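Probable glycosidase crf1 (Neosartorya fumigata, PDB 6IBU) cleaves chitin and transfers it to 1,6-beta-glucan or to other chitin chains, cross-linking the polysaccharides of the fungal cell wall and septa. Local coordinates at residues L32-V37 / T64-F69; A59-T64 / R180-S185. All blocks are in the same frame, centred on the assembly; numbering follows the deposited sequence.

Contact 1: residues L32-V37 / T64-F69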
ATOM      1  N   LEU A  32      10.385 -10.158  -9.432  1.00 44.27           N
ATOM      2  CA  LEU A  32      10.504  -8.677  -9.378  1.00 39.42           C
ATOM      3  C   LEU A  32      10.511  -8.027 -10.761  1.00 36.72           C
ATOM      4  O   LEU A  32      10.806  -6.829 -10.818  1.00 33.26           O
ATOM      5  CB  LEU A  32      11.751  -8.298  -8.586  1.00 38.69           C
ATOM      6  CG  LEU A  32      11.698  -8.723  -7.127  1.00 41.04           C
ATOM      7  CD1 LEU A  32      12.719  -7.949  -6.307  1.00 41.72           C
ATOM      8  CD2 LEU A  32      10.292  -8.560  -6.560  1.00 41.64           C
ATOM      9  N   ASP A  33      10.132  -8.760 -11.809  1.00 37.79           N
ATOM     10  CA  ASP A  33      10.123  -8.304 -13.220  1.00 38.02           C
ATOM     11  C   ASP A  33       9.355  -6.995 -13.405  1.00 34.67           C
ATOM     12  O   ASP A  33       9.917  -6.087 -14.006  1.00 36.57           O
ATOM     13  CB  ASP A  33       9.541  -9.388 -14.119  1.00 39.90           C
ATOM     14  CG  ASP A  33      10.594 -10.417 -14.495  1.00 44.62           C
ATOM     15  OD1 ASP A  33      11.797 -10.183 -14.172  1.00 42.28           O
ATOM     16  OD2 ASP A  33      10.215 -11.444 -15.104  1.00 47.52           O
ATOM     17  N   GLN A  34       8.116  -6.905 -12.936  1.00 31.57           N
ATOM     18  CA  GLN A  34       7.243  -5.738 -13.234  1.00 29.16           C
ATOM     19  C   GLN A  34       7.234  -4.800 -12.026  1.00 27.17           C
ATOM     20  O   GLN A  34       6.237  -4.097 -11.842  1.00 25.17           O
ATOM     21  CB  GLN A  34       5.881  -6.258 -13.682  1.00 29.80           C
ATOM     22  CG  GLN A  34       6.010  -7.118 -14.933  1.00 31.71           C
ATOM     23  CD  GLN A  34       4.698  -7.578 -15.521  1.00 36.65           C
ATOM     24  OE1 GLN A  34       4.434  -8.782 -15.627  1.00 42.74           O
ATOM     25  NE2 GLN A  34       3.866  -6.623 -15.924  1.00 35.75           N
ATOM     26  N   TRP A  35       8.305  -4.834 -11.222  1.00 25.43           N
ATOM     27  CA  TRP A  35       8.473  -4.007  -9.999  1.00 26.32           C
ATOM     28  C   TRP A  35       9.754  -3.175 -10.094  1.00 28.33           C
ATOM     29  O   TRP A  35      10.703  -3.610 -10.769  1.00 30.33           O
ATOM     30  CB  TRP A  35       8.516  -4.890  -8.753  1.00 24.37           C
ATOM     31  CG  TRP A  35       7.272  -5.670  -8.469  1.00 22.89           C
ATOM     32  CD1 TRP A  35       6.869  -6.828  -9.060  1.00 22.53           C
ATOM     33  CD2 TRP A  35       6.291  -5.377  -7.458  1.00 21.82           C
ATOM     34  NE1 TRP A  35       5.702  -7.265  -8.499  1.00 22.43           N
ATOM     35  CE2 TRP A  35       5.319  -6.393  -7.521  1.00 21.90           C
ATOM     36  CE3 TRP A  35       6.126  -4.351  -6.526  1.00 21.53           C
ATOM     37  CZ2 TRP A  35       4.197  -6.406  -6.701  1.00 21.75           C
ATOM     38  CZ3 TRP A  35       5.030  -4.369  -5.698  1.00 21.26           C
ATOM     39  CH2 TRP A  35       4.077  -5.382  -5.792  1.00 22.05           C
ATOM     40  N   GLU A  36       9.767  -2.024  -9.437  1.00 31.26           N
ATOM     41  CA  GLU A  36      10.944  -1.127  -9.303  1.00 35.78           C
ATOM     42  C   GLU A  36      11.335  -1.179  -7.823  1.00 32.94           C
ATOM     43  O   GLU A  36      10.407  -1.039  -6.999  1.00 33.09           O
ATOM     44  CB  GLU A  36      10.554   0.247  -9.870  1.00 41.40           C
ATOM     45  CG  GLU A  36      11.298   1.454  -9.301  1.00 47.83           C
ATOM     46  CD  GLU A  36      10.644   2.817  -9.581  1.00 54.88           C
ATOM     47  OE1 GLU A  36       9.423   2.845  -9.915  1.00 56.27           O
ATOM     48  OE2 GLU A  36      11.345   3.875  -9.474  1.00 56.02           O
ATOM     49  N   VAL A  37      12.595  -1.507  -7.523  1.00 31.46           N
ATOM     50  CA  VAL A  37      13.128  -1.429  -6.146  1.00 31.34           C
ATOM     51  C   VAL A  37      13.511   0.003  -5.976  1.00 34.70           C
ATOM     52  O   VAL A  37      14.504   0.559  -6.432  1.00 37.17           O
ATOM     53  CB  VAL A  37      14.316  -2.302  -5.791  1.00 29.99           C
ATOM     54  CG1 VAL A  37      14.728  -2.046  -4.339  1.00 28.55           C
ATOM     55  CG2 VAL A  37      14.019  -3.768  -6.039  1.00 28.97           C
ATOM     56  N   THR A  64       4.965  -1.492  -8.127  1.00 20.70           N
ATOM     57  CA  THR A  64       4.592  -2.047  -9.447  1.00 19.14           C
ATOM     58  C   THR A  64       4.943  -0.999 -10.503  1.00 18.46           C
ATOM     59  O   THR A  64       4.760   0.193 -10.255  1.00 16.89           O
ATOM     60  CB  THR A  64       3.121  -2.475  -9.507  1.00 18.53           C
ATOM     61  OG1 THR A  64       2.266  -1.392  -9.143  1.00 16.67           O
ATOM     62  CG2 THR A  64       2.832  -3.664  -8.624  1.00 18.86           C
ATOM     63  N   ASP A  65       5.482  -1.441 -11.627  1.00 20.91           N
ATOM     64  CA  ASP A  65       5.739  -0.582 -12.812  1.00 23.89           C
ATOM     65  C   ASP A  65       4.397  -0.058 -13.329  1.00 23.34           C
ATOM     66  O   ASP A  65       4.341   1.098 -13.734  1.00 25.77           O
ATOM     67  CB  ASP A  65       6.441  -1.355 -13.930  1.00 26.45           C
ATOM     68  CG  ASP A  65       7.896  -1.677 -13.673  1.00 29.58           C
ATOM     69  OD1 ASP A  65       8.506  -1.065 -12.754  1.00 32.91           O
ATOM     70  OD2 ASP A  65       8.408  -2.557 -14.388  1.00 33.33           O
ATOM     71  N   PHE A  66       3.350  -0.869 -13.228  1.00 21.94           N
ATOM     72  CA  PHE A  66       2.003  -0.606 -13.779  1.00 21.78           C
ATOM     73  C   PHE A  66       1.083  -0.030 -12.706  1.00 21.11           C
ATOM     74  O   PHE A  66       1.355  -0.158 -11.496  1.00 19.76           O
ATOM     75  CB  PHE A  66       1.391  -1.902 -14.310  1.00 22.11           C
ATOM     76  CG  PHE A  66       1.436  -3.026 -13.306  1.00 22.78           C
ATOM     77  CD1 PHE A  66       0.442  -3.171 -12.354  1.00 23.30           C
ATOM     78  CD2 PHE A  66       2.491  -3.926 -13.296  1.00 24.08           C
ATOM     79  CE1 PHE A  66       0.471  -4.217 -11.448  1.00 24.43           C
ATOM     80  CE2 PHE A  66       2.530  -4.964 -12.375  1.00 24.88           C
ATOM     81  CZ  PHE A  66       1.514  -5.116 -11.460  1.00 25.27           C
ATOM     82  N   TYR A  67       0.002   0.592 -13.183  1.00 19.99           N
ATOM     83  CA  TYR A  67      -1.168   1.050 -12.403  1.00 20.70           C
ATOM     84  C   TYR A  67      -2.345   0.182 -12.824  1.00 19.30           C
ATOM     85  O   TYR A  67      -2.354  -0.260 -13.960  1.00 19.61           O
ATOM     86  CB  TYR A  67      -1.515   2.511 -12.689  1.00 21.98           C
ATOM     87  CG  TYR A  67      -0.489   3.497 -12.215  1.00 23.74           C
ATOM     88  CD1 TYR A  67       0.751   3.579 -12.828  1.00 25.57           C
ATOM     89  CD2 TYR A  67      -0.768   4.388 -11.190  1.00 25.16           C
ATOM     90  CE1 TYR A  67       1.703   4.496 -12.414  1.00 24.53           C
ATOM     91  CE2 TYR A  67       0.181   5.308 -10.765  1.00 25.76           C
ATOM     92  CZ  TYR A  67       1.417   5.362 -11.380  1.00 23.64           C
ATOM     93  OH  TYR A  67       2.343   6.265 -10.965  1.00 24.78           O
ATOM     94  N   PHE A  68      -3.281  -0.065 -11.924  1.00 18.46           N
ATOM     95  CA  PHE A  68      -4.567  -0.726 -12.234  1.00 17.97           C
ATOM     96  C   PHE A  68      -5.684   0.236 -11.826  1.00 17.90           C
ATOM     97  O   PHE A  68      -5.454   1.118 -10.998  1.00 17.17           O
ATOM     98  CB  PHE A  68      -4.600  -2.115 -11.606  1.00 17.86           C
ATOM     99  CG  PHE A  68      -4.769  -2.172 -10.116  1.00 17.88           C
ATOM    100  CD1 PHE A  68      -3.710  -1.913  -9.274  1.00 17.82           C
ATOM    101  CD2 PHE A  68      -5.964  -2.604  -9.568  1.00 18.05           C
ATOM    102  CE1 PHE A  68      -3.877  -1.997  -7.902  1.00 18.66           C
ATOM    103  CE2 PHE A  68      -6.127  -2.674  -8.199  1.00 18.19           C
ATOM    104  CZ  PHE A  68      -5.084  -2.384  -7.367  1.00 18.09           C
ATOM    105  N   PHE A  69      -6.838   0.108 -12.472  1.00 18.58           N
ATOM    106  CA  PHE A  69      -7.973   1.046 -12.349  1.00 17.58           C
ATOM    107  C   PHE A  69      -9.187   0.256 -11.912  1.00 17.35           C
ATOM    108  O   PHE A  69      -9.896  -0.285 -12.783  1.00 20.84           O
ATOM    109  CB  PHE A  69      -8.217   1.757 -13.671  1.00 19.06           C
ATOM    110  CG  PHE A  69      -9.198   2.901 -13.614  1.00 18.82           C
ATOM    111  CD1 PHE A  69      -9.335   3.665 -12.470  1.00 18.79           C
ATOM    112  CD2 PHE A  69      -9.950   3.226 -14.727  1.00 18.51           C
ATOM    113  CE1 PHE A  69     -10.208   4.736 -12.439  1.00 20.39           C
ATOM    114  CE2 PHE A  69     -10.819   4.305 -14.700  1.00 19.87           C
ATOM    115  CZ  PHE A  69     -10.940   5.056 -13.557  1.00 20.13           C
TER
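Trp-35 lays one face of its indole over the methyl of Thr-64: CG2 of Thr-64 stands 3.5 Å from the centroid of the Trp-35 six-membered ring, only 11° off the ring normal, a CH-pi contact. The methyl gets there because Thr-64 CG2 is anti to its own carbonyl carbon, with OG1 (chi1 55°) turned between N and C, from where it donates to Phe-66 O at 2.8 Å within its own segment. Thr-64 CB in turn sits over the centre of the Phe-66 ring, while CB of Gln-34 comes up at that ring's edge, 3.8 Å from Phe-66 CE2. Trp-35 and Thr-64 form an antiparallel non-hydrogen-bonded pair, one of the pairings that join strand 35-39, at the sheet's edge, to strand 61-64 in the GH16 beta-sandwich. A type I turn from Leu-32 to Trp-35 leads into the outer strand. Just past the pair, Asp-65 N donates to Gln-34 O over 2.8 Å, almost straight at 177°. Within the sandwich Trp-35 packs on Leu-181 and Leu-183 of its own sheet and on Val-219 of the other, and its NE1 is hydrogen-bonded to Tyr-22 OH. The Asp-65 carboxylate lies against the backbone of Gln-34 and Trp-35.

Contact 2: residues A59-T64 / R180-S185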
ATOM      1  N   ALA A  59      14.593   1.947   4.426  1.00 29.71           N
ATOM      2  CA  ALA A  59      13.177   2.006   4.019  1.00 26.92           C
ATOM      3  C   ALA A  59      13.036   1.222   2.720  1.00 24.14           C
ATOM      4  O   ALA A  59      12.640   1.750   1.683  1.00 23.21           O
ATOM      5  CB  ALA A  59      12.761   3.444   3.875  1.00 25.85           C
ATOM      6  N   PRO A  60      13.367  -0.075   2.732  1.00 21.93           N
ATOM      7  CA  PRO A  60      13.237  -0.895   1.535  1.00 23.39           C
ATOM      8  C   PRO A  60      11.793  -0.902   1.011  1.00 22.52           C
ATOM      9  O   PRO A  60      10.885  -1.096   1.780  1.00 20.68           O
ATOM     10  CB  PRO A  60      13.651  -2.300   1.994  1.00 23.77           C
ATOM     11  CG  PRO A  60      13.469  -2.257   3.499  1.00 23.18           C
ATOM     12  CD  PRO A  60      13.820  -0.837   3.895  1.00 23.07           C
ATOM     13  N   THR A  61      11.636  -0.663  -0.287  1.00 22.92           N
ATOM     14  CA  THR A  61      10.323  -0.503  -0.951  1.00 24.05           C
ATOM     15  C   THR A  61      10.353  -1.124  -2.341  1.00 23.78           C
ATOM     16  O   THR A  61      11.386  -1.033  -2.996  1.00 22.62           O
ATOM     17  CB  THR A  61       9.950   0.976  -1.086  1.00 25.13           C
ATOM     18  OG1 THR A  61      10.244   1.639   0.138  1.00 26.67           O
ATOM     19  CG2 THR A  61       8.487   1.168  -1.389  1.00 27.00           C
ATOM     20  N   ILE A  62       9.236  -1.700  -2.773  1.00 23.50           N
ATOM     21  CA  ILE A  62       9.015  -2.067  -4.193  1.00 22.66           C
ATOM     22  C   ILE A  62       7.690  -1.451  -4.631  1.00 24.33           C
ATOM     23  O   ILE A  62       6.754  -1.421  -3.824  1.00 23.66           O
ATOM     24  CB  ILE A  62       9.068  -3.592  -4.405  1.00 23.98           C
ATOM     25  CG1 ILE A  62       7.989  -4.343  -3.626  1.00 22.55           C
ATOM     26  CG2 ILE A  62      10.456  -4.131  -4.083  1.00 24.96           C
ATOM     27  CD1 ILE A  62       7.872  -5.794  -4.052  1.00 23.05           C
ATOM     28  N   ASP A  63       7.664  -0.899  -5.844  1.00 24.60           N
ATOM     29  CA  ASP A  63       6.459  -0.380  -6.533  1.00 24.43           C
ATOM     30  C   ASP A  63       6.220  -1.216  -7.790  1.00 23.22           C
ATOM     31  O   ASP A  63       7.211  -1.561  -8.464  1.00 21.76           O
ATOM     32  CB  ASP A  63       6.670   1.047  -7.022  1.00 29.00           C
ATOM     33  CG  ASP A  63       6.699   2.094  -5.940  1.00 35.07           C
ATOM     34  OD1 ASP A  63       6.236   1.786  -4.833  1.00 41.68           O
ATOM     35  OD2 ASP A  63       7.163   3.216  -6.234  1.00 40.73           O
ATOM     36  N   THR A  64       4.965  -1.492  -8.127  1.00 20.70           N
ATOM     37  CA  THR A  64       4.592  -2.047  -9.447  1.00 19.14           C
ATOM     38  C   THR A  64       4.943  -0.999 -10.503  1.00 18.46           C
ATOM     39  O   THR A  64       4.760   0.193 -10.255  1.00 16.89           O
ATOM     40  CB  THR A  64       3.121  -2.475  -9.507  1.00 18.53           C
ATOM     41  OG1 THR A  64       2.266  -1.392  -9.143  1.00 16.67           O
ATOM     42  CG2 THR A  64       2.832  -3.664  -8.624  1.00 18.86           C
ATOM     43  N   ARG A 180      -0.973   2.342  -8.124  1.00 19.33           N
ATOM     44  CA  ARG A 180       0.066   1.303  -8.148  1.00 20.74           C
ATOM     45  C   ARG A 180       0.179   0.725  -6.740  1.00 19.58           C
ATOM     46  O   ARG A 180      -0.367   1.297  -5.796  1.00 17.72           O
ATOM     47  CB  ARG A 180       1.343   1.874  -8.751  1.00 24.37           C
ATOM     48  CG  ARG A 180       2.082   2.870  -7.885  1.00 28.04           C
ATOM     49  CD  ARG A 180       3.551   2.690  -8.142  1.00 34.42           C
ATOM     50  NE  ARG A 180       4.057   3.788  -8.938  1.00 42.06           N
ATOM     51  CZ  ARG A 180       4.938   3.701  -9.933  1.00 43.72           C
ATOM     52  NH1 ARG A 180       5.470   2.543 -10.297  1.00 40.91           N
ATOM     53  NH2 ARG A 180       5.286   4.806 -10.565  1.00 45.43           N
ATOM     54  N   LEU A 181       0.765  -0.458  -6.634  1.00 18.95           N
ATOM     55  CA  LEU A 181       0.946  -1.137  -5.339  1.00 18.98           C
ATOM     56  C   LEU A 181       2.374  -0.868  -4.863  1.00 19.16           C
ATOM     57  O   LEU A 181       3.307  -1.097  -5.627  1.00 17.74           O
ATOM     58  CB  LEU A 181       0.636  -2.617  -5.561  1.00 18.78           C
ATOM     59  CG  LEU A 181       0.841  -3.546  -4.375  1.00 18.94           C
ATOM     60  CD1 LEU A 181      -0.040  -3.159  -3.193  1.00 18.38           C
ATOM     61  CD2 LEU A 181       0.572  -4.977  -4.820  1.00 19.50           C
ATOM     62  N   ARG A 182       2.525  -0.355  -3.645  1.00 20.80           N
ATOM     63  CA  ARG A 182       3.844  -0.120  -3.003  1.00 22.66           C
ATOM     64  C   ARG A 182       3.933  -1.068  -1.805  1.00 21.51           C
ATOM     65  O   ARG A 182       2.970  -1.152  -1.023  1.00 21.51           O
ATOM     66  CB  ARG A 182       4.004   1.348  -2.595  1.00 27.16           C
ATOM     67  CG  ARG A 182       3.357   2.313  -3.588  1.00 35.58           C
ATOM     68  CD  ARG A 182       3.835   3.762  -3.596  1.00 42.41           C
ATOM     69  NE  ARG A 182       5.273   3.856  -3.370  1.00 49.59           N
ATOM     70  CZ  ARG A 182       5.893   4.900  -2.837  1.00 54.95           C
ATOM     71  NH1 ARG A 182       5.207   5.971  -2.472  1.00 58.25           N
ATOM     72  NH2 ARG A 182       7.203   4.861  -2.662  1.00 56.71           N
ATOM     73  N   LEU A 183       5.014  -1.816  -1.678  1.00 19.15           N
ATOM     74  CA  LEU A 183       5.246  -2.643  -0.474  1.00 18.48           C
ATOM     75  C   LEU A 183       6.517  -2.135   0.180  1.00 18.64           C
ATOM     76  O   LEU A 183       7.496  -1.904  -0.539  1.00 18.42           O
ATOM     77  CB  LEU A 183       5.391  -4.103  -0.879  1.00 18.55           C
ATOM     78  CG  LEU A 183       4.166  -4.708  -1.537  1.00 17.93           C
ATOM     79  CD1 LEU A 183       4.507  -6.048  -2.155  1.00 17.66           C
ATOM     80  CD2 LEU A 183       3.047  -4.842  -0.517  1.00 18.54           C
ATOM     81  N   GLY A 184       6.523  -2.041   1.501  1.00 18.26           N
ATOM     82  CA  GLY A 184       7.748  -1.610   2.186  1.00 18.61           C
ATOM     83  C   GLY A 184       7.651  -1.649   3.687  1.00 17.92           C
ATOM     84  O   GLY A 184       6.548  -1.681   4.246  1.00 18.84           O
ATOM     85  N   SER A 185       8.816  -1.601   4.306  1.00 18.04           N
ATOM     86  CA  SER A 185       8.988  -1.453   5.765  1.00 17.98           C
ATOM     87  C   SER A 185       9.868  -0.237   5.976  1.00 16.87           C
ATOM     88  O   SER A 185      10.620   0.095   5.075  1.00 16.12           O
ATOM     89  CB  SER A 185       9.565  -2.695   6.377  1.00 18.66           C
ATOM     90  OG  SER A 185      10.873  -2.931   5.856  1.00 21.24           O
TER
HETATM   91  O   HOH W   1       9.397   1.782   3.032  1.00 24.29           O
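Segments 59-64 and 180-185 run antiparallel, their strand axes 4.7 Å apart at closest and 173° between their directions. Ile-62 and Leu-183 form the hydrogen-bonded pair, each N to the other's O at 2.8 Å; Thr-61 with Gly-184 and Asp-63 with Arg-182 are non-hydrogen-bonded pairs on either side. Beyond them Thr-64 N reaches Leu-181 O, and Leu-181 N returns to Thr-64 OG1 at 3.1 Å, a hydroxyl standing in for a backbone carbonyl while donating its own proton to Phe-66 O. Ile-62 and Leu-183 face the sandwich core. On the other face Arg-182 NE meets Asp-63 OD1 in a 2.7 Å salt bridge, on its syn side but somewhat out of the carboxylate plane, the carboxylate and guanidinium planes 75° apart. The bend at chi3 (37°) turns NE back to this oxygen, which CB, CG and CD of Arg-182 already line. Asp-63 OD2 lies above the rim of the Arg-180 guanidinium, 4.2 Å from its NE, close enough for attraction but with no N-H aimed at it. Arg-182 NH1 also forms a salt bridge with Glu-92, so two carboxylates hold the guanidinium of this chitin-binding residue, probably fixing its position in the substrate cleft.

In the fold
After strands 14-15 and 21-25 the chain enters strand 35-39 at the edge of the seven-stranded sheet, passes through strands 44-45 and 48-53 of the other sheet, and returns as strand 61-64; contact 1 closes this loop of 26 residues. Contact 2 closes a far longer one, 115 residues, when strand 179-187 comes in on the other flank of strand 61-64. The two loops cross, because segment 59-64 precedes segment 64-69 and both lie between 32-37 and 180-185. Thr-64 belongs to both contacts, and the probable hydrogen bond from Glu-36 N to Asp-63 O joins them. Together they tie three neighbouring strands into one sheet, linking its outer edge with the strand that carries the chitin-binding Arg-182 and Trp-186.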